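PDB 1Q35: iron binding protein FbpA from Mannheimia haemolytica, which binds ferric iron and, as a periplasmic solute-binding protein, probably delivers it for uptake into the cell. Local coordinates for residues V4-Y9 / V247-Y252; L55-V58 / R62-E65; E65-D70 / G233-K238. One frame throughout, in Å; residues are numbered along the deposited sequence.

Overall arrangement
Strand 3-8 opens the chain and is met by helix 243-254 only late in it, so that interaction 1 closes the longest of the three loops and encloses the other two. Interaction 2 closes a tight turn, in which strand 54-57 runs directly into helix 60-68. Interaction 3 starts on that helix, sharing Glu65 with interaction 2, and closes on strand 228-236 after 162 intervening residues; the two follow one another and do not cross. Strands 3-8, 54-57 and 228-236 lie side by side in one mixed sheet, with helix 243-254 on one face and helix 60-68 on the other.

Interaction 1 (V4-Y9 / V247-Y252); sequences VNVYSY and VKLIEY
One helical layer of the alpha/beta/alpha sandwich of a periplasmic-binding-protein lobe packs on its sheet here, where Val4 and Val6 of strand 3-8 meet Leu249 of helix 243-254. The contact is small and wholly apolar, burying 98 Å² in all, and more than half of that belongs to Leu249. A single methyl group of the leucine does the touching: CD2 of Leu249 lies 3.7 Å from CG2 of Val6 and, more loosely, 4.2 Å from CG1 of Val4. The leucine therefore spans two valines two positions apart, and so on the same face of the strand. Its CG lies anti to the backbone N (chi1 175°), which carries the forked end off the helix and toward the sheet, where the side chain crosses that of Val6 at about a right angle. In Val6 it is the methyl beside the backbone N, anti to the carbonyl carbon, that faces the helix.

The residue types suit their places. Beta-branched valine fits an extended backbone and gives a low, even sheet surface, whereas the longer leucine bridges the gap from a helix whose nearest CA, that of Leu249, is 8.1 Å from the CA of Val4. Asn5, between the valines, points its side chain away from the helix, and its amide is used in hydrogen bonds to Pro51 and Asn31.

Helix 16-26 completes this hydrophobic layer: Phe22 touches both Val4 and Leu249, and Leu19 also packs on Leu249. Strand 3-8 runs parallel to strands 29-34 and 54-57, its two neighbours in the sheet; Val30 of the first packs against Val4 and Val6, and Val54 of the second against Val4 and Leu249.

Interaction 2 (L55-V58 / R62-E65); sequences LLTV and RVME
Arg62, which lies against Thr57 across the contact, turns its guanidinium group forward along its own helix to form a salt bridge with Glu65, NH2 to OE2 3.0 Å. The hydrogen bond within that pair is weak, bent to 129° at the hydrogen. The arginine leaves its backbone toward the strand, but bends at chi2 (71°) and again at chi3 take the charged end away from it, so the strand receives only the aliphatic part, CG of Arg62 resting 4.3 Å from CG2 of Thr57.

Val63 supplies the closer contact. Its CG2 approaches the hydroxyl of Thr57, 3.2 Å from OG1, and also lies 3.8 Å from CB of the threonine; the two side chains cross at about a right angle. In Thr57 the hydroxyl sits between the backbone N and the carbonyl carbon (chi1 53°), which brings it up against the valine. Thr57 is beta-branched, as suits a strand, and Val63 is compact enough to let the CA atoms of the two lie 6.6 Å apart. Asp59 accepts a hydrogen bond from the backbone N of Arg62.

The side chain of Arg62 is about 9 Å from that of Tyr142, an iron ligand in the iron-bound protein, though no iron is bound here. The salt bridge probably steadies the arginine and moderates its charge, while what meets the strand is close van der Waals packing, including a methyl against the threonine oxygen.

Interaction 3 (E65-D70 / G233-K238); sequences EIVNAD and GVVIAK
A Schellman motif ends helix 60-68, and its C-prime residue, Asp70, reaches across to Lys238 just beyond strand 228-236. NZ of Lys238 donates to OD2 of Asp70 at 2.9 Å in a salt bridge, meeting the carboxylate on its syn side but 32° out of its plane. The lysine chain is fully extended, from CG anti to the backbone N (chi1 180°) to the ammonium end, so its methylenes pass alongside Asp70 and CD comes 3.4 Å from the backbone O of that residue. A water 2.9 Å from OD1 of Asp70 appears to donate to it and lies in weak contact with the lysine nitrogen. Both residues lie at the surface, where a long flexible lysine can reach a hydrated carboxylate.

Asp70 has the positive phi (60°) that the motif requires; its backbone N bonds to O of Val67 at 3.1 Å, and Leu71 N reaches back to Ile66 O. Further back the helix lies on one face of the sheet. Strand alternation turns Val235 toward it, while Val234 and Ile236 pack on helix 243-254 across the sheet.

Away from the salt bridge, back along helix and strand, the contact is apolar. Ile66 sets its CG2 3.9 Å from CG2 of Val235, the two side chains meeting at a slant, and Val67 CG2 is a looser 4.3 Å from Val235 CG1. Val235 is modelled in two conformers, so the exact methyl contacts are doubtful. Leu55 of the adjoining strand touches both Ile66 and Val235, and Trp95 packs on Val235.

Interaction 1 (V4-Y9 / V247-Y252)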
loop_
_atom_site.group_PDB
_atom_site.type_symbol
_atom_site.label_atom_id
_atom_site.label_comp_id
_atom_site.label_asym_id
_atom_site.label_seq_id
_atom_site.Cartn_x
_atom_site.Cartn_y
_atom_site.Cartn_z
ATOM N N VAL A 4 19.750 14.681 -4.471
ATOM C CA VAL A 4 19.397 13.314 -4.118
ATOM C C VAL A 4 18.520 12.753 -5.239
ATOM O O VAL A 4 17.623 13.435 -5.739
ATOM C CB VAL A 4 18.702 13.239 -2.733
ATOM C CG1 VAL A 4 17.367 13.981 -2.730
ATOM C CG2 VAL A 4 18.514 11.788 -2.302
ATOM N N ASN A 5 18.808 11.526 -5.651
ATOM C CA ASN A 5 18.148 10.900 -6.785
ATOM C C ASN A 5 17.100 9.909 -6.302
ATOM O O ASN A 5 17.428 8.852 -5.770
ATOM C CB ASN A 5 19.170 10.183 -7.669
ATOM C CG ASN A 5 20.257 11.114 -8.180
ATOM O OD1 ASN A 5 20.006 12.287 -8.458
ATOM N ND2 ASN A 5 21.472 10.592 -8.302
ATOM N N VAL A 6 15.835 10.261 -6.505
ATOM C CA VAL A 6 14.704 9.500 -5.987
ATOM C C VAL A 6 14.030 8.729 -7.117
ATOM O O VAL A 6 13.778 9.284 -8.184
ATOM C CB VAL A 6 13.684 10.457 -5.328
ATOM C CG1 VAL A 6 12.465 9.696 -4.814
ATOM C CG2 VAL A 6 14.347 11.245 -4.211
ATOM N N TYR A 7 13.762 7.447 -6.879
ATOM C CA TYR A 7 12.934 6.630 -7.755
ATOM C C TYR A 7 11.675 6.296 -6.975
ATOM O O TYR A 7 11.755 5.717 -5.901
ATOM C CB TYR A 7 13.678 5.365 -8.179
ATOM C CG TYR A 7 14.779 5.677 -9.166
ATOM C CD1 TYR A 7 15.953 6.293 -8.749
ATOM C CD2 TYR A 7 14.623 5.419 -10.524
ATOM C CE1 TYR A 7 16.953 6.609 -9.648
ATOM C CE2 TYR A 7 15.624 5.736 -11.433
ATOM C CZ TYR A 7 16.789 6.327 -10.982
ATOM O OH TYR A 7 17.798 6.656 -11.863
ATOM N N SER A 8 10.518 6.678 -7.507
ATOM C CA SER A 8 9.263 6.628 -6.760
ATOM C C SER A 8 8.214 5.728 -7.397
ATOM O O SER A 8 7.823 5.932 -8.542
ATOM C CB SER A 8 8.681 8.036 -6.632
ATOM O OG SER A 8 7.462 8.008 -5.904
ATOM N N TYR A 9 7.736 4.756 -6.625
ATOM C CA TYR A 9 6.556 3.975 -6.985
ATOM C C TYR A 9 5.256 4.740 -6.704
ATOM O O TYR A 9 4.175 4.260 -7.043
ATOM C CB TYR A 9 6.540 2.637 -6.234
ATOM C CG TYR A 9 7.577 1.662 -6.727
ATOM C CD1 TYR A 9 7.313 0.823 -7.803
ATOM C CD2 TYR A 9 8.828 1.584 -6.127
ATOM C CE1 TYR A 9 8.271 -0.073 -8.263
ATOM C CE2 TYR A 9 9.784 0.695 -6.574
ATOM C CZ TYR A 9 9.504 -0.126 -7.642
ATOM O OH TYR A 9 10.473 -1.006 -8.078
ATOM N N VAL A 247 20.082 10.049 3.376
ATOM C CA VAL A 247 19.752 9.862 4.780
ATOM C C VAL A 247 18.954 11.061 5.284
ATOM O O VAL A 247 17.965 10.888 5.996
ATOM C CB VAL A 247 21.011 9.633 5.643
ATOM C CG1 VAL A 247 20.685 9.702 7.127
ATOM C CG2 VAL A 247 21.628 8.286 5.308
ATOM N N LYS A 248 19.351 12.271 4.902
ATOM C CA LYS A 248 18.599 13.458 5.302
ATOM C C LYS A 248 17.161 13.430 4.771
ATOM O O LYS A 248 16.243 13.859 5.464
ATOM C CB LYS A 248 19.321 14.733 4.867
ATOM C CG LYS A 248 20.541 15.042 5.735
ATOM C CD LYS A 248 21.319 16.252 5.248
ATOM C CE LYS A 248 22.479 16.571 6.188
ATOM N NZ LYS A 248 23.570 17.337 5.520
ATOM N N LEU A 249 16.969 12.915 3.560
ATOM C CA LEU A 249 15.625 12.790 2.994
ATOM C C LEU A 249 14.762 11.814 3.793
ATOM O O LEU A 249 13.626 12.143 4.143
ATOM C CB LEU A 249 15.673 12.373 1.525
ATOM C CG LEU A 249 14.307 12.101 0.875
ATOM C CD1 LEU A 249 13.364 13.293 1.003
ATOM C CD2 LEU A 249 14.479 11.733 -0.571
ATOM N N ILE A 250 15.275 10.626 4.098
ATOM C CA ILE A 250 14.438 9.654 4.794
ATOM C C ILE A 250 14.211 10.065 6.251
ATOM O O ILE A 250 13.133 9.846 6.791
ATOM C CB ILE A 250 14.939 8.190 4.616
ATOM C CG1 ILE A 250 16.247 7.906 5.349
ATOM C CG2 ILE A 250 15.101 7.869 3.142
ATOM C CD1 ILE A 250 16.581 6.433 5.371
ATOM N N GLU A 251 15.197 10.719 6.865
ATOM C CA GLU A 251 15.013 11.317 8.183
ATOM C C GLU A 251 13.924 12.390 8.147
ATOM O O GLU A 251 13.085 12.455 9.041
ATOM C CB GLU A 251 16.333 11.905 8.700
ATOM C CG GLU A 251 17.334 10.835 9.122
ATOM C CD GLU A 251 18.696 11.378 9.530
ATOM O OE1 GLU A 251 19.410 10.661 10.258
ATOM O OE2 GLU A 251 19.057 12.500 9.121
ATOM N N TYR A 252 13.932 13.211 7.105
ATOM C CA TYR A 252 12.911 14.245 6.930
ATOM C C TYR A 252 11.518 13.628 6.791
ATOM O O TYR A 252 10.565 14.090 7.418
ATOM C CB TYR A 252 13.204 15.102 5.697
ATOM C CG TYR A 252 12.251 16.267 5.529
ATOM C CD1 TYR A 252 11.062 16.124 4.818
ATOM C CD2 TYR A 252 12.532 17.507 6.091
ATOM C CE1 TYR A 252 10.179 17.184 4.669
ATOM C CE2 TYR A 252 11.659 18.576 5.947
ATOM C CZ TYR A 252 10.486 18.408 5.232
ATOM O OH TYR A 252 9.617 19.465 5.090
#

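Interaction 2 (L55-V58 / R62-E65)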
loop_
_atom_site.group_PDB
_atom_site.type_symbol
_atom_site.label_atom_id
_atom_site.label_comp_id
_atom_site.label_asym_id
_atom_site.label_seq_id
_atom_site.Cartn_x
_atom_site.Cartn_y
_atom_site.Cartn_z
ATOM N N LEU A 55 14.688 4.760 -2.965
ATOM C CA LEU A 55 13.569 4.097 -3.627
ATOM C C LEU A 55 12.355 4.194 -2.700
ATOM O O LEU A 55 12.388 3.695 -1.574
ATOM C CB LEU A 55 13.914 2.640 -3.955
ATOM C CG LEU A 55 15.367 2.389 -4.396
ATOM C CD1 LEU A 55 15.658 0.906 -4.548
ATOM C CD2 LEU A 55 15.684 3.131 -5.687
ATOM N N LEU A 56 11.307 4.881 -3.161
ATOM C CA LEU A 56 10.078 5.085 -2.389
ATOM C C LEU A 56 9.035 4.067 -2.820
ATOM O O LEU A 56 8.576 4.084 -3.956
ATOM C CB LEU A 56 9.532 6.501 -2.592
ATOM C CG LEU A 56 10.395 7.625 -2.011
ATOM C CD1 LEU A 56 9.885 8.972 -2.465
ATOM C CD2 LEU A 56 10.425 7.565 -0.498
ATOM N N THR A 57 8.685 3.179 -1.896
ATOM C CA THR A 57 7.848 2.016 -2.174
ATOM C C THR A 57 6.433 2.165 -1.616
ATOM O O THR A 57 6.168 3.023 -0.768
ATOM C CB THR A 57 8.506 0.783 -1.547
ATOM O OG1 THR A 57 8.763 1.042 -0.160
ATOM C CG2 THR A 57 9.880 0.527 -2.156
ATOM N N VAL A 58 5.541 1.298 -2.091
ATOM C CA VAL A 58 4.149 1.272 -1.639
ATOM C C VAL A 58 3.724 -0.106 -1.148
ATOM O O VAL A 58 2.536 -0.346 -0.929
ATOM C CB VAL A 58 3.173 1.724 -2.763
ATOM C CG1 VAL A 58 3.429 3.170 -3.134
ATOM C CG2 VAL A 58 3.278 0.830 -3.985
ATOM N N ARG A 62 7.573 -5.483 -2.286
ATOM C CA ARG A 62 8.573 -4.817 -3.124
ATOM C C ARG A 62 9.817 -4.453 -2.318
ATOM O O ARG A 62 10.947 -4.615 -2.793
ATOM C CB ARG A 62 8.002 -3.555 -3.773
ATOM C CG ARG A 62 8.972 -2.827 -4.708
ATOM C CD ARG A 62 9.256 -3.550 -6.012
ATOM N NE ARG A 62 8.189 -3.351 -6.986
ATOM C CZ ARG A 62 8.117 -3.959 -8.166
ATOM N NH1 ARG A 62 7.097 -3.701 -8.972
ATOM N NH2 ARG A 62 9.056 -4.813 -8.555
ATOM N N VAL A 63 9.616 -3.950 -1.107
ATOM C CA VAL A 63 10.726 -3.636 -0.215
ATOM C C VAL A 63 11.618 -4.853 -0.020
ATOM O O VAL A 63 12.842 -4.757 -0.143
ATOM C CB VAL A 63 10.224 -3.156 1.164
ATOM C CG1 VAL A 63 11.345 -3.156 2.188
ATOM C CG2 VAL A 63 9.615 -1.768 1.056
ATOM N N MET A 64 11.016 -5.998 0.276
ATOM C CA MET A 64 11.797 -7.202 0.543
ATOM C C MET A 64 12.413 -7.770 -0.732
ATOM O O MET A 64 13.498 -8.333 -0.677
ATOM C CB MET A 64 10.961 -8.255 1.277
ATOM C CG MET A 64 10.523 -7.833 2.666
ATOM S SD MET A 64 11.848 -7.143 3.688
ATOM C CE MET A 64 13.009 -8.492 3.708
ATOM N N GLU A 65 11.775 -7.590 -1.885
ATOM C CA GLU A 65 12.395 -7.955 -3.160
ATOM C C GLU A 65 13.727 -7.218 -3.314
ATOM O O GLU A 65 14.746 -7.814 -3.676
ATOM C CB GLU A 65 11.480 -7.617 -4.341
ATOM C CG GLU A 65 12.063 -8.000 -5.697
ATOM C CD GLU A 65 11.277 -7.454 -6.875
ATOM O OE1 GLU A 65 11.733 -7.649 -8.026
ATOM O OE2 GLU A 65 10.212 -6.831 -6.664
#

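Interaction 3 (E65-D70 / G233-K238)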
loop_
_atom_site.group_PDB
_atom_site.type_symbol
_atom_site.label_atom_id
_atom_site.label_comp_id
_atom_site.label_asym_id
_atom_site.label_seq_id
_atom_site.Cartn_x
_atom_site.Cartn_y
_atom_site.Cartn_z
ATOM N N GLU A 65 11.775 -7.590 -1.885
ATOM C CA GLU A 65 12.395 -7.955 -3.160
ATOM C C GLU A 65 13.727 -7.218 -3.314
ATOM O O GLU A 65 14.746 -7.814 -3.676
ATOM C CB GLU A 65 11.480 -7.617 -4.341
ATOM C CG GLU A 65 12.063 -8.000 -5.697
ATOM C CD GLU A 65 11.277 -7.454 -6.875
ATOM O OE1 GLU A 65 11.733 -7.649 -8.026
ATOM O OE2 GLU A 65 10.212 -6.831 -6.664
ATOM N N ILE A 66 13.712 -5.921 -3.026
ATOM C CA ILE A 66 14.893 -5.070 -3.160
ATOM C C ILE A 66 15.963 -5.464 -2.145
ATOM O O ILE A 66 17.136 -5.638 -2.494
ATOM C CB ILE A 66 14.489 -3.579 -3.000
ATOM C CG1 ILE A 66 13.610 -3.137 -4.176
ATOM C CG2 ILE A 66 15.722 -2.686 -2.888
ATOM C CD1 ILE A 66 12.765 -1.912 -3.898
ATOM N N VAL A 67 15.552 -5.626 -0.897
ATOM C CA VAL A 67 16.471 -5.930 0.190
ATOM C C VAL A 67 17.074 -7.332 0.024
ATOM O O VAL A 67 18.287 -7.506 0.192
ATOM C CB VAL A 67 15.761 -5.760 1.550
ATOM C CG1 VAL A 67 16.608 -6.291 2.700
ATOM C CG2 VAL A 67 15.427 -4.282 1.774
ATOM N N ASN A 68 16.246 -8.310 -0.343
ATOM C CA ASN A 68 16.699 -9.688 -0.569
ATOM C C ASN A 68 17.667 -9.810 -1.739
ATOM O O ASN A 68 18.507 -10.713 -1.754
ATOM C CB ASN A 68 15.521 -10.632 -0.841
ATOM C CG ASN A 68 14.664 -10.895 0.388
ATOM O OD1 ASN A 68 15.062 -10.629 1.518
ATOM N ND2 ASN A 68 13.460 -11.420 0.155
ATOM N N ALA A 69 17.540 -8.913 -2.713
ATOM C CA ALA A 69 18.424 -8.884 -3.881
ATOM C C ALA A 69 19.737 -8.138 -3.603
ATOM O O ALA A 69 20.525 -7.913 -4.525
ATOM C CB ALA A 69 17.702 -8.257 -5.064
ATOM N N ASP A 70 19.971 -7.767 -2.344
ATOM C CA ASP A 70 21.187 -7.060 -1.931
ATOM C C ASP A 70 21.341 -5.715 -2.642
ATOM O O ASP A 70 22.452 -5.303 -2.974
ATOM C CB ASP A 70 22.429 -7.938 -2.156
ATOM C CG ASP A 70 23.689 -7.326 -1.583
ATOM O OD1 ASP A 70 23.631 -6.775 -0.461
ATOM O OD2 ASP A 70 24.783 -7.340 -2.193
ATOM N N GLY A 233 7.093 3.007 2.158
ATOM C CA GLY A 233 8.391 2.938 2.783
ATOM C C GLY A 233 9.505 3.428 1.904
ATOM O O GLY A 233 9.290 4.076 0.876
ATOM N N VAL A 234 10.721 3.110 2.322
ATOM C CA VAL A 234 11.892 3.621 1.648
ATOM C C VAL A 234 13.098 2.746 1.933
ATOM O O VAL A 234 13.231 2.175 3.021
ATOM C CB VAL A 234 12.155 5.091 2.040
ATOM C CG1 VAL A 234 12.491 5.233 3.525
ATOM C CG2 VAL A 234 13.228 5.696 1.172
ATOM N N VAL A 235 13.940 2.626 0.913
ATOM C CA VAL A 235 15.249 2.002 1.015
ATOM C C VAL A 235 16.277 2.967 0.421
ATOM O O VAL A 235 15.975 3.718 -0.514
ATOM C CB VAL A 235 15.320 0.634 0.302
ATOM C CG1 VAL A 235 14.208 -0.281 0.780
ATOM C CG2 VAL A 235 15.279 0.791 -1.202
ATOM N N ILE A 236 17.488 2.959 0.970
ATOM C CA ILE A 236 18.619 3.649 0.359
ATOM C C ILE A 236 19.402 2.608 -0.439
ATOM O O ILE A 236 19.767 1.557 0.081
ATOM C CB ILE A 236 19.473 4.386 1.417
ATOM C CG1 ILE A 236 18.664 5.570 1.965
ATOM C CG2 ILE A 236 20.798 4.858 0.810
ATOM C CD1 ILE A 236 19.382 6.449 2.964
ATOM N N ALA A 237 19.602 2.889 -1.722
ATOM C CA ALA A 237 20.256 1.961 -2.629
ATOM C C ALA A 237 21.696 1.677 -2.207
ATOM O O ALA A 237 22.390 2.552 -1.667
ATOM C CB ALA A 237 20.221 2.505 -4.044
ATOM N N LYS A 238 22.146 0.459 -2.488
ATOM C CA LYS A 238 23.464 -0.012 -2.066
ATOM C C LYS A 238 24.585 0.930 -2.502
ATOM O O LYS A 238 25.528 1.170 -1.749
ATOM C CB LYS A 238 23.734 -1.414 -2.629
ATOM C CG LYS A 238 25.102 -1.989 -2.245
ATOM C CD LYS A 238 25.248 -3.432 -2.683
ATOM C CE LYS A 238 26.587 -4.012 -2.260
ATOM N NZ LYS A 238 26.810 -5.355 -2.866
HETATM O O HOH W 1 26.414 -6.617 0.278
#